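Local coordinates for protein PT26-6P (Thermococcus sp., PDB 2WB7) that is of unknown function but is encoded by a euryarchaeal mobile element and joins immunoglobulin-like domains to a helical domain in one elongated chain, at residues A[238-243]-A[275-280]; A[279-284]-A[341-346]; A[311-316]-A[352-357]. All coordinates share one frame; numbering follows the deposited sequence.

Interaction 1 (A[238-243]-A[275-280])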
loop_
_atom_site.group_PDB
_atom_site.type_symbol
_atom_site.label_atom_id
_atom_site.label_comp_id
_atom_site.label_asym_id
_atom_site.label_seq_id
_atom_site.Cartn_x
_atom_site.Cartn_y
_atom_site.Cartn_z
ATOM N N LEU A 238 19.571 8.131 -2.227
ATOM C CA LEU A 238 20.868 8.131 -2.866
ATOM C C LEU A 238 21.919 8.537 -1.823
ATOM O O LEU A 238 21.607 9.205 -0.842
ATOM C CB LEU A 238 20.864 9.105 -4.044
ATOM C CG LEU A 238 20.221 8.591 -5.333
ATOM C CD1 LEU A 238 20.034 9.735 -6.309
ATOM C CD2 LEU A 238 21.033 7.435 -5.958
ATOM N N PRO A 239 23.172 8.136 -2.027
ATOM C CA PRO A 239 24.239 8.577 -1.146
ATOM C C PRO A 239 24.324 10.101 -1.029
ATOM O O PRO A 239 23.965 10.811 -1.951
ATOM C CB PRO A 239 25.492 8.018 -1.832
ATOM C CG PRO A 239 25.004 6.757 -2.496
ATOM C CD PRO A 239 23.626 7.123 -2.995
ATOM N N ILE A 240 24.818 10.599 0.100
ATOM C CA ILE A 240 24.810 12.041 0.362
ATOM C C ILE A 240 25.559 12.884 -0.667
ATOM O O ILE A 240 25.331 14.093 -0.761
ATOM C CB ILE A 240 25.340 12.392 1.783
ATOM C CG1 ILE A 240 26.810 11.997 1.910
ATOM C CG2 ILE A 240 24.476 11.738 2.837
ATOM C CD1 ILE A 240 27.428 12.310 3.247
ATOM N N LYS A 241 26.466 12.284 -1.430
ATOM C CA LYS A 241 27.186 13.087 -2.418
ATOM C C LYS A 241 26.226 13.771 -3.389
ATOM O O LYS A 241 26.563 14.791 -3.975
ATOM C CB LYS A 241 28.241 12.283 -3.184
ATOM C CG LYS A 241 27.689 11.315 -4.190
ATOM C CD LYS A 241 28.450 11.402 -5.489
ATOM C CE LYS A 241 27.486 11.469 -6.652
ATOM N NZ LYS A 241 28.090 12.170 -7.810
ATOM N N PHE A 242 25.020 13.230 -3.531
ATOM C CA PHE A 242 24.096 13.714 -4.549
ATOM C C PHE A 242 23.418 15.005 -4.144
ATOM O O PHE A 242 22.578 15.509 -4.863
ATOM C CB PHE A 242 23.064 12.647 -4.915
ATOM C CG PHE A 242 23.617 11.549 -5.772
ATOM C CD1 PHE A 242 24.043 10.359 -5.207
ATOM C CD2 PHE A 242 23.722 11.709 -7.144
ATOM C CE1 PHE A 242 24.554 9.341 -5.990
ATOM C CE2 PHE A 242 24.246 10.687 -7.944
ATOM C CZ PHE A 242 24.658 9.501 -7.362
ATOM N N LEU A 243 23.809 15.545 -2.999
ATOM C CA LEU A 243 23.297 16.826 -2.538
ATOM C C LEU A 243 23.890 17.984 -3.337
ATOM O O LEU A 243 23.215 18.981 -3.565
ATOM C CB LEU A 243 23.600 17.024 -1.053
ATOM C CG LEU A 243 22.591 16.495 -0.038
ATOM C CD1 LEU A 243 23.075 16.782 1.378
ATOM C CD2 LEU A 243 21.211 17.103 -0.289
ATOM N N VAL A 275 17.123 12.087 -2.742
ATOM C CA VAL A 275 18.119 12.288 -1.690
ATOM C C VAL A 275 17.476 12.865 -0.447
ATOM O O VAL A 275 16.727 13.843 -0.526
ATOM C CB VAL A 275 19.173 13.292 -2.109
ATOM C CG1 VAL A 275 20.429 13.022 -1.375
ATOM C CG2 VAL A 275 19.422 13.179 -3.561
ATOM N N HIS A 276 17.785 12.270 0.705
ATOM C CA HIS A 276 17.200 12.676 1.983
ATOM C C HIS A 276 18.282 12.688 3.037
ATOM O O HIS A 276 18.725 11.640 3.486
ATOM C CB HIS A 276 16.098 11.696 2.380
ATOM C CG HIS A 276 15.041 11.534 1.331
ATOM N ND1 HIS A 276 13.936 12.356 1.255
ATOM C CD2 HIS A 276 14.928 10.661 0.300
ATOM C CE1 HIS A 276 13.181 11.985 0.234
ATOM N NE2 HIS A 276 13.760 10.958 -0.361
ATOM N N VAL A 277 18.728 13.879 3.413
ATOM C CA VAL A 277 19.833 14.014 4.356
ATOM C C VAL A 277 19.423 14.964 5.453
ATOM O O VAL A 277 18.653 15.887 5.206
ATOM C CB VAL A 277 21.093 14.592 3.674
ATOM C CG1 VAL A 277 22.282 14.460 4.595
ATOM C CG2 VAL A 277 21.362 13.893 2.347
ATOM N N LEU A 278 19.936 14.752 6.661
ATOM C CA LEU A 278 19.661 15.674 7.767
ATOM C C LEU A 278 20.087 17.095 7.398
ATOM O O LEU A 278 21.066 17.296 6.678
ATOM C CB LEU A 278 20.354 15.235 9.061
ATOM C CG LEU A 278 19.782 14.016 9.795
ATOM C CD1 LEU A 278 20.558 13.707 11.065
ATOM C CD2 LEU A 278 18.287 14.194 10.101
ATOM N N ASN A 279 19.342 18.068 7.908
ATOM C CA ASN A 279 19.532 19.480 7.578
ATOM C C ASN A 279 19.359 19.830 6.125
ATOM O O ASN A 279 19.665 20.952 5.736
ATOM C CB ASN A 279 20.854 20.047 8.101
ATOM C CG ASN A 279 20.748 20.468 9.542
ATOM O OD1 ASN A 279 19.650 20.766 10.041
ATOM N ND2 ASN A 279 21.869 20.456 10.244
ATOM N N SER A 280 18.854 18.900 5.329
ATOM C CA SER A 280 18.540 19.231 3.955
ATOM C C SER A 280 17.027 19.160 3.666
ATOM O O SER A 280 16.235 18.774 4.528
ATOM C CB SER A 280 19.330 18.334 3.026
ATOM O OG SER A 280 19.868 19.110 1.971
#
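Leu-238 and Val-275 bring their CA atoms to 5.1 Å, and the two backbones then diverge, the CA atoms of Ile-240 and Val-277 standing 6.7 Å apart as 238-243 coils into a 3-10 turn and 275-277 runs on extended. Val-277 points at the coil and is met by two side chains. Leu-243 lays CD1 against its CG2 branch at 3.5 Å, with CG close behind, the two side chains crossing obliquely. Ile-240 comes at about a right angle, its CG2 methyl lying 3.8 Å from CG2 of Val-277 and nearly as close to CG1. For Ile-240 it is the short branch that does the touching: CG1 sits between the backbone N and the carbonyl carbon (chi1 64°) and leads CD1 away.

The 3-10 turn, tied by the bonds from Phe-242 N to Pro-239 O and from Leu-243 N to Ile-240 O, belongs to the long connection before strand 253-261. Facing it is the loop that leads into strand 281-290 of the second immunoglobulin-like domain, through a type II turn from Val-277 to Ser-280. The other methyl of Leu-243, CD2, reaches over to this turn and packs beside OG of Ser-280, an apolar approach to a polar atom.

At the opposite end of the contact Val-275 uses both branches. Its CG2 lies 3.9 Å from CB of Phe-242 and 4.3 Å from CB of Leu-238, while CG1 faces the carbonyl O of Leu-238. The Phe-242 ring itself turns off this interface, sandwiched between Lys-241 CE over the centre of one face and Leu-238 CD1 toward the rim of the other. Lys-241 NZ continues to salt bridges with Asp-7 and Asp-393, and Pro-239 packs on Met-486 and Tyr-490 of helix 471-499.

Interaction 2 (A[279-284]-A[341-346]); sequences NSTAMY and TAHYTD
Tyr-284 and Tyr-344 meet edge to edge through their hydroxyls, each OH lying in the plane of the other's ring, and Tyr-284 OH donates to Tyr-344 OH at 2.6 Å. Beside this bond Ala-342 CB touches the edge of the Tyr-284 ring at CE2, and Ala-282 CB packs on CE2 of Tyr-344. The His-343 ring, on the other side of the sheet, is also held in its own plane: Thr-281 OG1 bonds ND1 at 3.0 Å, and a water 2.6 Å from NE2 donates onward to Asn-279 OD1. With CG of His-343 anti to the backbone N (chi1 -174°), the ring swings alongside the 279-281 backbone, which lets ND1 meet the threonine. Asn-279 OD1 further accepts Asp-346 N at 2.9 Å, the donor standing above the amide plane.

The strands run antiparallel at 159°. Ala-282 and Ala-342 form the hydrogen-bonded pair, with non-hydrogen-bonded pairs on either side of it, Thr-281 with His-343 and selenomethionine Met-283 with Thr-341. Past the end of the strand, Tyr-344 N bonds Ser-280 O at 2.8 Å. A phenylalanine in place of Tyr-344 would probably leave both the Tyr-284 hydroxyl and His-276 ND1 without their shared partner. Strand 336-343 is the outermost on this side of the eight-stranded sheet, while strand 281-290 has strand 266-272 on its other flank.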
loop_
_atom_site.group_PDB
_atom_site.type_symbol
_atom_site.label_atom_id
_atom_site.label_comp_id
_atom_site.label_asym_id
_atom_site.label_seq_id
_atom_site.Cartn_x
_atom_site.Cartn_y
_atom_site.Cartn_z
ATOM N N ASN A 279 19.342 18.068 7.908
ATOM C CA ASN A 279 19.532 19.480 7.578
ATOM C C ASN A 279 19.359 19.830 6.125
ATOM O O ASN A 279 19.665 20.952 5.736
ATOM C CB ASN A 279 20.854 20.047 8.101
ATOM C CG ASN A 279 20.748 20.468 9.542
ATOM O OD1 ASN A 279 19.650 20.766 10.041
ATOM N ND2 ASN A 279 21.869 20.456 10.244
ATOM N N SER A 280 18.854 18.900 5.329
ATOM C CA SER A 280 18.540 19.231 3.955
ATOM C C SER A 280 17.027 19.160 3.666
ATOM O O SER A 280 16.235 18.774 4.528
ATOM C CB SER A 280 19.330 18.334 3.026
ATOM O OG SER A 280 19.868 19.110 1.971
ATOM N N THR A 281 16.631 19.564 2.467
ATOM C CA THR A 281 15.225 19.625 2.088
ATOM C C THR A 281 14.918 18.623 0.989
ATOM O O THR A 281 15.720 18.452 0.082
ATOM C CB THR A 281 14.864 21.010 1.524
ATOM O OG1 THR A 281 14.988 22.000 2.550
ATOM C CG2 THR A 281 13.442 21.020 1.000
ATOM N N ALA A 282 13.745 17.992 1.060
ATOM C CA ALA A 282 13.253 17.072 0.013
ATOM C C ALA A 282 11.803 17.395 -0.408
ATOM O O ALA A 282 11.013 17.880 0.394
ATOM C CB ALA A 282 13.369 15.620 0.480
HETATM N N MSE A 283 11.464 17.143 -1.668
HETATM C CA MSE A 283 10.100 17.354 -2.174
HETATM C C MSE A 283 9.312 16.044 -2.215
HETATM O O MSE A 283 9.832 15.009 -2.652
HETATM C CB MSE A 283 10.134 17.868 -3.615
HETATM C CG MSE A 283 11.055 19.033 -3.922
HETATM SE SE MSE A 283 10.230 20.665 -3.398
HETATM C CE MSE A 283 10.615 20.487 -1.549
ATOM N N TYR A 284 8.051 16.090 -1.813
ATOM C CA TYR A 284 7.160 14.949 -1.996
ATOM C C TYR A 284 5.981 15.375 -2.824
ATOM O O TYR A 284 5.589 16.529 -2.796
ATOM C CB TYR A 284 6.645 14.411 -0.659
ATOM C CG TYR A 284 7.705 13.757 0.208
ATOM C CD1 TYR A 284 7.776 12.376 0.325
ATOM C CD2 TYR A 284 8.632 14.534 0.916
ATOM C CE1 TYR A 284 8.738 11.786 1.109
ATOM C CE2 TYR A 284 9.607 13.950 1.709
ATOM C CZ TYR A 284 9.661 12.584 1.797
ATOM O OH TYR A 284 10.623 12.003 2.587
ATOM N N THR A 341 6.726 19.552 1.370
ATOM C CA THR A 341 8.139 19.886 1.379
ATOM C C THR A 341 8.729 19.503 2.725
ATOM O O THR A 341 8.292 19.991 3.767
ATOM C CB THR A 341 8.317 21.387 1.160
ATOM O OG1 THR A 341 7.921 21.707 -0.184
ATOM C CG2 THR A 341 9.767 21.797 1.376
ATOM N N ALA A 342 9.712 18.623 2.720
ATOM C CA ALA A 342 10.339 18.225 3.974
ATOM C C ALA A 342 11.669 18.933 4.226
ATOM O O ALA A 342 12.590 18.849 3.411
ATOM C CB ALA A 342 10.552 16.725 3.994
ATOM N N HIS A 343 11.787 19.618 5.356
ATOM C CA HIS A 343 13.125 20.019 5.804
ATOM C C HIS A 343 13.544 19.177 6.992
ATOM O O HIS A 343 12.924 19.233 8.060
ATOM C CB HIS A 343 13.260 21.504 6.144
ATOM C CG HIS A 343 14.669 21.888 6.458
ATOM N ND1 HIS A 343 15.609 22.104 5.472
ATOM C CD2 HIS A 343 15.328 22.001 7.639
ATOM C CE1 HIS A 343 16.775 22.369 6.034
ATOM N NE2 HIS A 343 16.631 22.310 7.345
ATOM N N TYR A 344 14.609 18.403 6.808
ATOM C CA TYR A 344 15.018 17.448 7.826
ATOM C C TYR A 344 15.875 18.088 8.901
ATOM O O TYR A 344 16.987 17.635 9.165
ATOM C CB TYR A 344 15.748 16.293 7.175
ATOM C CG TYR A 344 14.899 15.581 6.143
ATOM C CD1 TYR A 344 13.632 15.106 6.468
ATOM C CD2 TYR A 344 15.370 15.375 4.845
ATOM C CE1 TYR A 344 12.856 14.448 5.544
ATOM C CE2 TYR A 344 14.603 14.719 3.910
ATOM C CZ TYR A 344 13.347 14.247 4.271
ATOM O OH TYR A 344 12.579 13.596 3.342
ATOM N N THR A 345 15.341 19.138 9.518
ATOM C CA THR A 345 16.027 19.852 10.578
ATOM C C THR A 345 16.720 18.907 11.528
ATOM O O THR A 345 16.102 18.007 12.067
ATOM C CB THR A 345 15.057 20.693 11.402
ATOM O OG1 THR A 345 14.352 21.591 10.534
ATOM C CG2 THR A 345 15.817 21.504 12.430
ATOM N N ASP A 346 18.014 19.123 11.733
ATOM C CA ASP A 346 18.754 18.324 12.695
ATOM C C ASP A 346 18.858 19.049 14.028
ATOM O O ASP A 346 19.279 20.185 14.074
ATOM C CB ASP A 346 20.148 17.989 12.160
ATOM C CG ASP A 346 20.807 16.849 12.927
ATOM O OD1 ASP A 346 20.191 16.323 13.871
ATOM O OD2 ASP A 346 21.944 16.470 12.589
HETATM O O HOH W 1 18.585 22.922 8.981
#

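Interaction 3 (A[311-316]-A[352-357])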
loop_
_atom_site.group_PDB
_atom_site.type_symbol
_atom_site.label_atom_id
_atom_site.label_comp_id
_atom_site.label_asym_id
_atom_site.label_seq_id
_atom_site.Cartn_x
_atom_site.Cartn_y
_atom_site.Cartn_z
ATOM N N LEU A 311 7.573 12.745 10.071
ATOM C CA LEU A 311 7.640 12.554 11.494
ATOM C C LEU A 311 9.105 12.493 11.918
ATOM O O LEU A 311 9.881 11.644 11.431
ATOM C CB LEU A 311 6.918 11.273 11.876
ATOM C CG LEU A 311 5.426 11.223 11.541
ATOM C CD1 LEU A 311 4.834 9.867 11.883
ATOM C CD2 LEU A 311 4.686 12.308 12.284
ATOM N N ARG A 312 9.501 13.400 12.807
ATOM C CA ARG A 312 10.855 13.335 13.340
ATOM C C ARG A 312 10.894 12.178 14.299
ATOM O O ARG A 312 10.014 12.042 15.143
ATOM C CB ARG A 312 11.237 14.618 14.068
ATOM C CG ARG A 312 12.611 14.567 14.705
ATOM C CD ARG A 312 13.095 15.968 15.098
ATOM N NE ARG A 312 11.993 16.764 15.627
ATOM C CZ ARG A 312 11.349 17.701 14.934
ATOM N NH1 ARG A 312 11.699 17.977 13.687
ATOM N NH2 ARG A 312 10.349 18.371 15.491
ATOM N N VAL A 313 11.881 11.316 14.137
ATOM C CA VAL A 313 12.108 10.258 15.099
ATOM C C VAL A 313 13.221 10.707 16.025
ATOM O O VAL A 313 14.338 11.017 15.585
ATOM C CB VAL A 313 12.507 8.935 14.424
ATOM C CG1 VAL A 313 12.882 7.921 15.460
ATOM C CG2 VAL A 313 11.376 8.416 13.589
ATOM N N ILE A 314 12.912 10.745 17.312
ATOM C CA ILE A 314 13.907 11.083 18.314
ATOM C C ILE A 314 14.699 9.843 18.717
ATOM O O ILE A 314 14.150 8.745 18.743
ATOM C CB ILE A 314 13.232 11.631 19.545
ATOM C CG1 ILE A 314 12.490 12.916 19.183
ATOM C CG2 ILE A 314 14.262 11.868 20.631
ATOM C CD1 ILE A 314 13.418 14.025 18.749
ATOM N N GLU A 315 15.984 10.001 19.024
ATOM C CA GLU A 315 16.755 8.875 19.559
ATOM C C GLU A 315 16.018 8.219 20.721
ATOM O O GLU A 315 15.560 8.900 21.639
ATOM C CB GLU A 315 18.126 9.333 20.012
ATOM C CG GLU A 315 19.027 9.613 18.852
ATOM C CD GLU A 315 20.247 10.436 19.226
ATOM O OE1 GLU A 315 20.431 10.745 20.435
ATOM O OE2 GLU A 315 21.015 10.774 18.292
ATOM N N GLY A 316 15.909 6.897 20.688
ATOM C CA GLY A 316 15.107 6.179 21.672
ATOM C C GLY A 316 13.852 5.640 21.018
ATOM O O GLY A 316 13.394 4.547 21.339
ATOM N N ASP A 352 16.197 10.498 12.795
ATOM C CA ASP A 352 15.853 10.560 11.388
ATOM C C ASP A 352 14.405 10.993 11.261
ATOM O O ASP A 352 13.780 11.351 12.254
ATOM C CB ASP A 352 16.059 9.198 10.729
ATOM C CG ASP A 352 15.117 8.111 11.280
ATOM O OD1 ASP A 352 15.583 6.974 11.503
ATOM O OD2 ASP A 352 13.908 8.373 11.470
ATOM N N TYR A 353 13.878 10.959 10.042
ATOM C CA TYR A 353 12.486 11.285 9.794
ATOM C C TYR A 353 11.809 10.193 8.957
ATOM O O TYR A 353 12.457 9.516 8.158
ATOM C CB TYR A 353 12.382 12.596 9.023
ATOM C CG TYR A 353 12.700 13.850 9.793
ATOM C CD1 TYR A 353 14.003 14.163 10.156
ATOM C CD2 TYR A 353 11.700 14.748 10.109
ATOM C CE1 TYR A 353 14.287 15.331 10.842
ATOM C CE2 TYR A 353 11.972 15.907 10.789
ATOM C CZ TYR A 353 13.264 16.191 11.158
ATOM O OH TYR A 353 13.510 17.351 11.833
ATOM N N HIS A 354 10.498 10.048 9.140
ATOM C CA HIS A 354 9.671 9.175 8.323
ATOM C C HIS A 354 8.623 10.029 7.617
ATOM O O HIS A 354 8.217 11.087 8.121
ATOM C CB HIS A 354 8.957 8.147 9.198
ATOM C CG HIS A 354 9.836 7.040 9.690
ATOM N ND1 HIS A 354 9.512 5.705 9.531
ATOM C CD2 HIS A 354 11.021 7.067 10.344
ATOM C CE1 HIS A 354 10.466 4.956 10.058
ATOM N NE2 HIS A 354 11.390 5.757 10.564
ATOM N N ALA A 355 8.186 9.586 6.443
ATOM C CA ALA A 355 7.123 10.278 5.734
ATOM C C ALA A 355 5.911 9.377 5.816
ATOM O O ALA A 355 6.048 8.154 5.725
ATOM C CB ALA A 355 7.514 10.531 4.282
ATOM N N LEU A 356 4.734 9.969 6.016
ATOM C CA LEU A 356 3.497 9.201 6.080
ATOM C C LEU A 356 2.345 9.971 5.458
ATOM O O LEU A 356 2.288 11.199 5.527
ATOM C CB LEU A 356 3.156 8.866 7.524
ATOM C CG LEU A 356 1.940 7.988 7.796
ATOM C CD1 LEU A 356 2.253 6.540 7.543
ATOM C CD2 LEU A 356 1.505 8.160 9.233
ATOM N N GLY A 357 1.427 9.237 4.839
ATOM C CA GLY A 357 0.197 9.821 4.319
ATOM C C GLY A 357 -1.001 9.078 4.863
ATOM O O GLY A 357 -1.073 7.841 4.789
#
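Tyr-353 OH is gripped from two sources: Arg-312 NH1 donates to it at 2.7 Å, and the hydroxyl also bonds the carbonyl O of Thr-345. The arginine and the tyrosine lie side by side, pointing the same way. The hydroxyl sits in the guanidinium plane at its edge, yet guanidinium and ring stand nearly perpendicular, 83° apart. The arginine chain starts out opposite its own backbone N (chi1 177°), and a bend at chi3 folds the head back toward the hydroxyl. Its root covers a ring face: CA lies 4.0 Å from the centroid of the Tyr-353 ring in a CH-pi contact, and CB sits over the same face. Arg-312 NE has a long, weak ion pair with Glu-320.

On the opposite side of the sheet Val-313 runs alongside Asp-352 and lays CG2 3.5 Å from CD2 of the His-354 ring. That ring has Asp-352 OD2 in its plane at the edge, while NE2 bonds Asp-502 and ND1 bonds Glu-378, partners that would probably favour a positively charged imidazole. Asp-352 and Asp-502 bring like charges close, which such a histidine may help to offset.

The backbones hold the pairing in register. Leu-311 N bonds His-354 O at 2.6 Å, and the return bond from His-354 N to Leu-311 O is 2.9 Å. Val-313 N bonds Asp-352 O at 2.7 Å, but the reciprocal bond, from Asp-352 N to Val-313 O, is weak at 3.4 Å. Arg-312 and Tyr-353 are the non-hydrogen-bonded pair between these two hydrogen-bonded ones. This alternation is that of regular antiparallel sheet, here joining strands 301-314 and 350-364 inside the second immunoglobulin-like domain, where the histidine also ties the sheet to the helical domain.

All three contacts lie at the end of the second immunoglobulin-like domain that faces the helices. Interactions 1 and 2, with centres about 10 Å apart, share Asn-279 and Ser-280: the loop packed in the first becomes the strand paired in the second. His-276 ND1 and Tyr-344 OH, 2.8 Å apart and probably hydrogen-bonded, join them directly. Interaction 2 reaches interaction 3, about 12 Å away between centres, by Thr-345 O to Tyr-353 OH at 2.7 Å and by Tyr-284 CE1 on Ala-355 CB at 3.6 Å. The strands involved are far apart in the order of the one sheet, consistent with the sheet curling round so that Tyr-284 and Ala-355 can touch. Between interactions 1 and 3, Leu-278 CD2 approaches Tyr-353 CE1 to 4.2 Å.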